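Local coordinates for penicillin-binding protein 2 (Pbp2) (Helicobacter pylori, PDB 5LP5), which probably cross-links peptidoglycan as a penicillin-binding transpeptidase of the inner membrane, and forms a cell-wall synthesis complex with the shape-determining protein MreC, at residues Q92-N97 with Y134-Q139; Y153-L158 with L235-Q240. One frame throughout, in Å; residues are numbered along the deposited sequence.

Contact 1 joins two helices in the outer part of the dimerisation domain, beside MreC; contact 2 joins a loop of that domain to a helix packed on the transpeptidase sheet. They follow one another along the chain, residues 92-97 with 134-139 closing before 153-158 with 235-240 begins. Their centres lie 37 Å apart and their nearest atoms about 20 Å apart, so they do not touch. Strand 144-152 links them in sequence, coming after the short helix of contact 1 and running into the loop of contact 2. Contact 1 sits far out, 44 Å from the centre of the chain; contact 2 lies much nearer the centre, where the two domains meet.

Contact 1 of 2, residues Q92-N97 with Y134-Q139; sequences QKFFPN and YAKLIQ
Leu137 lays its CD1 methyl over one face of the Phe94 ring, making the central apolar touch between helix 81-94 and helix 134-138. The methyl carbon CD1 of Leu137 stands 3.5 Å from the centroid of the Phe94 ring, only 16° off the ring normal, which makes this a CH-pi contact over the face. It is displaced slightly toward the rim, on the side of CD2 and CE2. The two side chains run antiparallel to each other, and of the leucine's two methyls CD1 is the one on the ring.

Lys136 comes to the same ring obliquely. Its CB is 3.7 Å from CE1 of Phe94, while the rest of the lysine chain bends at chi3 and chi4 and brings NZ to 4.2 Å from Phe94 CD1. The aromatic ring is thus bordered by the aliphatic base of an exposed lysine as well as by a buried leucine.

Both helices belong to the N-terminal PBP dimerisation domain. Phe94 is the last residue of its helix, and its CG lies beside the backbone N, anti to the carbonyl carbon (chi1 -61°), which directs the ring to the second helix.

In the next shell, Val73 of strand 63-76 packs against both Leu137 and Phe95, and Leu133 touches both phenylalanines. Gln139 NE2 donates back to Ala135 O at 3.0 Å, with an N-H...O angle of 163°, while its OE1 accepts a hydrogen bond from Arg154 of the MreC chain. Tyr134 stacks on Phe169 of that MreC chain.

Contact 2 of 2, residues Y153-L158 with L235-Q240; sequences YPNNAL and LDKRLQ
A double beta turn, type I from Tyr153 to Asn156 and type II' from Asn155 to Leu158, follows strand 144-152 and brings two side chains against the first turn of helix 237-246. Leu158 sends its two methyls to different partners: CD1 lies 3.8 Å from CB of Gln240, and CD2 is 4.1 Å from CG of Lys237, whose chain it crosses at about a right angle. With CG anti to the backbone N (chi1 176°) and every later torsion extended, Lys237 stretches beyond the leucine to Asn155, whose OD1 is 3.1 Å from Lys237 CE and 3.2 Å from Lys237 NZ. A long, weak ion pair also links this NZ to Glu62 OE1.

The helix start is fixed by Asp236 at the N-cap. Its OD1 accepts from Arg238 N at 2.9 Å, approached from above the carboxylate plane, and also from Arg238 NE through the syn lone pair; OD2 forms a salt bridge with Arg238 NH2 and is hydrogen-bonded to Tyr587 OH. Gln240 turns its OE1 to Ala267 N, tying this face of the helix to strand 264-270 of the transpeptidase sheet. The contact is therefore mixed: Leu158 packs on side-chain carbons, while the amide oxygen of Asn155 could help solvate the charge of Lys237.

Contact 1 of 2, residues Q92-N97 with Y134-Q139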
loop_
_atom_site.group_PDB
_atom_site.type_symbol
_atom_site.label_atom_id
_atom_site.label_comp_id
_atom_site.label_asym_id
_atom_site.label_seq_id
_atom_site.Cartn_x
_atom_site.Cartn_y
_atom_site.Cartn_z
ATOM N N GLN A 92 -5.093 -0.261 26.434
ATOM C CA GLN A 92 -4.111 -1.172 27.032
ATOM C C GLN A 92 -4.597 -2.626 26.965
ATOM O O GLN A 92 -3.841 -3.529 26.610
ATOM C CB GLN A 92 -3.814 -0.777 28.496
ATOM C CG GLN A 92 -2.842 -1.700 29.251
ATOM C CD GLN A 92 -1.445 -1.723 28.657
ATOM O OE1 GLN A 92 -0.965 -0.716 28.142
ATOM N NE2 GLN A 92 -0.790 -2.872 28.720
ATOM N N LYS A 93 -5.858 -2.846 27.312
ATOM C CA LYS A 93 -6.432 -4.191 27.259
ATOM C C LYS A 93 -6.233 -4.803 25.869
ATOM O O LYS A 93 -5.783 -5.935 25.771
ATOM C CB LYS A 93 -7.922 -4.195 27.648
ATOM C CG LYS A 93 -8.189 -4.037 29.148
ATOM C CD LYS A 93 -9.655 -3.751 29.442
ATOM C CE LYS A 93 -9.835 -2.939 30.718
ATOM N NZ LYS A 93 -11.187 -2.320 30.755
ATOM N N PHE A 94 -6.533 -4.050 24.807
ATOM C CA PHE A 94 -6.491 -4.573 23.427
ATOM C C PHE A 94 -5.075 -4.771 22.910
ATOM O O PHE A 94 -4.858 -5.506 21.956
ATOM C CB PHE A 94 -7.233 -3.647 22.442
ATOM C CG PHE A 94 -8.691 -3.464 22.741
ATOM C CD1 PHE A 94 -9.519 -4.549 22.927
ATOM C CD2 PHE A 94 -9.228 -2.200 22.828
ATOM C CE1 PHE A 94 -10.857 -4.385 23.216
ATOM C CE2 PHE A 94 -10.571 -2.018 23.105
ATOM C CZ PHE A 94 -11.389 -3.117 23.303
ATOM N N PHE A 95 -4.112 -4.084 23.509
ATOM C CA PHE A 95 -2.700 -4.227 23.130
ATOM C C PHE A 95 -1.869 -4.344 24.400
ATOM O O PHE A 95 -1.262 -3.377 24.843
ATOM C CB PHE A 95 -2.257 -3.032 22.277
ATOM C CG PHE A 95 -3.166 -2.763 21.130
ATOM C CD1 PHE A 95 -2.946 -3.363 19.911
ATOM C CD2 PHE A 95 -4.281 -1.957 21.287
ATOM C CE1 PHE A 95 -3.799 -3.134 18.841
ATOM C CE2 PHE A 95 -5.144 -1.734 20.238
ATOM C CZ PHE A 95 -4.894 -2.312 19.003
ATOM N N PRO A 96 -1.857 -5.540 25.010
ATOM C CA PRO A 96 -1.180 -5.692 26.301
ATOM C C PRO A 96 0.334 -5.666 26.135
ATOM O O PRO A 96 1.062 -5.651 27.116
ATOM C CB PRO A 96 -1.661 -7.065 26.790
ATOM C CG PRO A 96 -2.007 -7.825 25.552
ATOM C CD PRO A 96 -2.331 -6.829 24.469
ATOM N N ASN A 97 0.775 -5.642 24.881
ATOM C CA ASN A 97 2.175 -5.625 24.520
ATOM C C ASN A 97 2.775 -4.207 24.498
ATOM O O ASN A 97 3.910 -4.042 24.065
ATOM C CB ASN A 97 2.306 -6.273 23.138
ATOM C CG ASN A 97 3.669 -6.872 22.900
ATOM O OD1 ASN A 97 4.252 -7.485 23.793
ATOM N ND2 ASN A 97 4.179 -6.720 21.680
ATOM N N TYR A 134 -11.400 -5.671 15.898
ATOM C CA TYR A 134 -12.238 -4.659 15.257
ATOM C C TYR A 134 -13.609 -4.549 15.928
ATOM O O TYR A 134 -14.034 -3.479 16.288
ATOM C CB TYR A 134 -12.387 -4.890 13.764
ATOM C CG TYR A 134 -13.233 -3.842 13.090
ATOM C CD1 TYR A 134 -12.665 -2.706 12.568
ATOM C CD2 TYR A 134 -14.610 -3.982 12.971
ATOM C CE1 TYR A 134 -13.441 -1.723 11.956
ATOM C CE2 TYR A 134 -15.378 -3.006 12.366
ATOM C CZ TYR A 134 -14.783 -1.890 11.870
ATOM O OH TYR A 134 -15.554 -0.950 11.272
ATOM N N ALA A 135 -14.299 -5.649 16.127
ATOM C CA ALA A 135 -15.637 -5.601 16.741
ATOM C C ALA A 135 -15.668 -5.057 18.174
ATOM O O ALA A 135 -16.618 -4.389 18.586
ATOM C CB ALA A 135 -16.275 -6.986 16.705
ATOM N N LYS A 136 -14.634 -5.361 18.943
ATOM C CA LYS A 136 -14.573 -4.912 20.318
ATOM C C LYS A 136 -14.305 -3.418 20.392
ATOM O O LYS A 136 -14.864 -2.727 21.246
ATOM C CB LYS A 136 -13.537 -5.729 21.070
ATOM C CG LYS A 136 -13.955 -7.188 21.140
ATOM C CD LYS A 136 -13.210 -8.009 22.193
ATOM C CE LYS A 136 -11.884 -8.538 21.670
ATOM N NZ LYS A 136 -10.814 -8.515 22.722
ATOM N N LEU A 137 -13.481 -2.906 19.484
ATOM C CA LEU A 137 -13.246 -1.468 19.390
ATOM C C LEU A 137 -14.514 -0.700 18.997
ATOM O O LEU A 137 -14.746 0.413 19.448
ATOM C CB LEU A 137 -12.114 -1.173 18.405
ATOM C CG LEU A 137 -10.702 -1.156 19.016
ATOM C CD1 LEU A 137 -10.370 -2.492 19.665
ATOM C CD2 LEU A 137 -9.648 -0.804 17.979
ATOM N N ILE A 138 -15.351 -1.316 18.187
ATOM C CA ILE A 138 -16.589 -0.706 17.728
ATOM C C ILE A 138 -17.623 -0.550 18.836
ATOM O O ILE A 138 -18.511 0.269 18.726
ATOM C CB ILE A 138 -17.172 -1.526 16.540
ATOM C CG1 ILE A 138 -16.426 -1.189 15.257
ATOM C CG2 ILE A 138 -18.665 -1.301 16.341
ATOM C CD1 ILE A 138 -16.337 0.305 15.000
ATOM N N GLN A 139 -17.495 -1.321 19.906
ATOM C CA GLN A 139 -18.466 -1.297 20.998
ATOM C C GLN A 139 -18.294 -0.078 21.880
ATOM O O GLN A 139 -19.225 0.289 22.586
ATOM C CB GLN A 139 -18.346 -2.531 21.892
ATOM C CG GLN A 139 -18.537 -3.841 21.179
ATOM C CD GLN A 139 -19.766 -3.870 20.295
ATOM O OE1 GLN A 139 -20.892 -3.743 20.758
ATOM N NE2 GLN A 139 -19.549 -4.067 19.021
#

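Contact 2 of 2, residues Y153-L158 with L235-Q240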
loop_
_atom_site.group_PDB
_atom_site.type_symbol
_atom_site.label_atom_id
_atom_site.label_comp_id
_atom_site.label_asym_id
_atom_site.label_seq_id
_atom_site.Cartn_x
_atom_site.Cartn_y
_atom_site.Cartn_z
ATOM N N TYR A 153 8.313 -3.375 0.673
ATOM C CA TYR A 153 9.266 -3.803 -0.347
ATOM C C TYR A 153 9.365 -5.324 -0.230
ATOM O O TYR A 153 10.030 -5.850 0.664
ATOM C CB TYR A 153 10.620 -3.093 -0.144
ATOM C CG TYR A 153 10.468 -1.581 -0.131
ATOM C CD1 TYR A 153 10.607 -0.845 -1.285
ATOM C CD2 TYR A 153 10.122 -0.895 1.039
ATOM C CE1 TYR A 153 10.440 0.538 -1.282
ATOM C CE2 TYR A 153 9.948 0.485 1.048
ATOM C CZ TYR A 153 10.108 1.190 -0.115
ATOM O OH TYR A 153 9.938 2.542 -0.134
ATOM N N PRO A 154 8.655 -6.040 -1.116
ATOM C CA PRO A 154 8.561 -7.491 -1.037
ATOM C C PRO A 154 9.907 -8.171 -1.025
ATOM O O PRO A 154 10.110 -9.118 -0.263
ATOM C CB PRO A 154 7.800 -7.891 -2.301
ATOM C CG PRO A 154 7.593 -6.661 -3.078
ATOM C CD PRO A 154 7.820 -5.493 -2.192
ATOM N N ASN A 155 10.835 -7.691 -1.838
ATOM C CA ASN A 155 12.131 -8.369 -1.932
ATOM C C ASN A 155 13.176 -7.888 -0.932
ATOM O O ASN A 155 14.333 -8.273 -1.008
ATOM C CB ASN A 155 12.665 -8.261 -3.352
ATOM C CG ASN A 155 11.705 -8.826 -4.350
ATOM O OD1 ASN A 155 11.832 -9.967 -4.767
ATOM N ND2 ASN A 155 10.727 -8.045 -4.713
ATOM N N ASN A 156 12.762 -7.062 0.013
ATOM C CA ASN A 156 13.649 -6.566 1.056
ATOM C C ASN A 156 14.847 -5.745 0.591
ATOM O O ASN A 156 14.701 -4.540 0.368
ATOM C CB ASN A 156 14.070 -7.711 1.970
ATOM C CG ASN A 156 12.918 -8.202 2.810
ATOM O OD1 ASN A 156 12.442 -7.517 3.712
ATOM N ND2 ASN A 156 12.424 -9.359 2.471
ATOM N N ALA A 157 16.011 -6.377 0.463
ATOM C CA ALA A 157 17.251 -5.663 0.130
ATOM C C ALA A 157 17.628 -5.789 -1.338
ATOM O O ALA A 157 18.711 -5.383 -1.756
ATOM C CB ALA A 157 18.406 -6.136 1.005
ATOM N N LEU A 158 16.722 -6.338 -2.132
ATOM C CA LEU A 158 16.942 -6.409 -3.556
ATOM C C LEU A 158 16.881 -5.008 -4.130
ATOM O O LEU A 158 15.883 -4.319 -3.960
ATOM C CB LEU A 158 15.896 -7.294 -4.225
ATOM C CG LEU A 158 16.176 -7.527 -5.706
ATOM C CD1 LEU A 158 17.378 -8.446 -5.867
ATOM C CD2 LEU A 158 14.949 -8.112 -6.381
ATOM N N LEU A 235 14.656 -2.844 -14.702
ATOM C CA LEU A 235 15.288 -3.983 -14.047
ATOM C C LEU A 235 14.605 -5.308 -14.382
ATOM O O LEU A 235 13.409 -5.338 -14.612
ATOM C CB LEU A 235 15.263 -3.803 -12.528
ATOM C CG LEU A 235 16.033 -2.656 -11.900
ATOM C CD1 LEU A 235 15.787 -2.704 -10.399
ATOM C CD2 LEU A 235 17.507 -2.759 -12.197
ATOM N N ASP A 236 15.360 -6.397 -14.384
ATOM C CA ASP A 236 14.785 -7.729 -14.385
ATOM C C ASP A 236 15.106 -8.383 -13.062
ATOM O O ASP A 236 16.251 -8.580 -12.728
ATOM C CB ASP A 236 15.348 -8.567 -15.525
ATOM C CG ASP A 236 14.686 -9.963 -15.635
ATOM O OD1 ASP A 236 14.188 -10.489 -14.605
ATOM O OD2 ASP A 236 14.691 -10.542 -16.750
ATOM N N LYS A 237 14.074 -8.734 -12.324
ATOM C CA LYS A 237 14.204 -9.286 -10.972
ATOM C C LYS A 237 15.079 -10.543 -10.906
ATOM O O LYS A 237 15.770 -10.776 -9.912
ATOM C CB LYS A 237 12.801 -9.579 -10.414
ATOM C CG LYS A 237 12.778 -10.249 -9.068
ATOM C CD LYS A 237 11.356 -10.661 -8.712
ATOM C CE LYS A 237 11.379 -11.517 -7.458
ATOM N NZ LYS A 237 10.050 -11.704 -6.819
ATOM N N ARG A 238 15.057 -11.353 -11.956
ATOM C CA ARG A 238 15.870 -12.567 -11.976
ATOM C C ARG A 238 17.342 -12.198 -12.106
ATOM O O ARG A 238 18.187 -12.682 -11.356
ATOM C CB ARG A 238 15.450 -13.472 -13.122
ATOM C CG ARG A 238 14.050 -14.051 -12.952
ATOM C CD ARG A 238 13.459 -14.539 -14.273
ATOM N NE ARG A 238 13.285 -13.435 -15.206
ATOM C CZ ARG A 238 12.958 -13.566 -16.487
ATOM N NH1 ARG A 238 12.743 -14.766 -17.009
ATOM N NH2 ARG A 238 12.843 -12.494 -17.257
ATOM N N LEU A 239 17.635 -11.319 -13.058
ATOM C CA LEU A 239 18.998 -10.860 -13.289
ATOM C C LEU A 239 19.621 -10.196 -12.063
ATOM O O LEU A 239 20.812 -10.365 -11.830
ATOM C CB LEU A 239 19.040 -9.896 -14.466
ATOM C CG LEU A 239 18.745 -10.477 -15.845
ATOM C CD1 LEU A 239 18.826 -9.373 -16.892
ATOM C CD2 LEU A 239 19.696 -11.603 -16.203
ATOM N N GLN A 240 18.831 -9.447 -11.289
ATOM C CA GLN A 240 19.329 -8.828 -10.050
ATOM C C GLN A 240 19.588 -9.856 -8.964
ATOM O O GLN A 240 20.531 -9.722 -8.186
ATOM C CB GLN A 240 18.375 -7.771 -9.503
ATOM C CG GLN A 240 18.643 -6.350 -10.015
ATOM C CD GLN A 240 19.542 -5.494 -9.135
ATOM O OE1 GLN A 240 20.113 -4.540 -9.630
ATOM N NE2 GLN A 240 19.644 -5.797 -7.841
#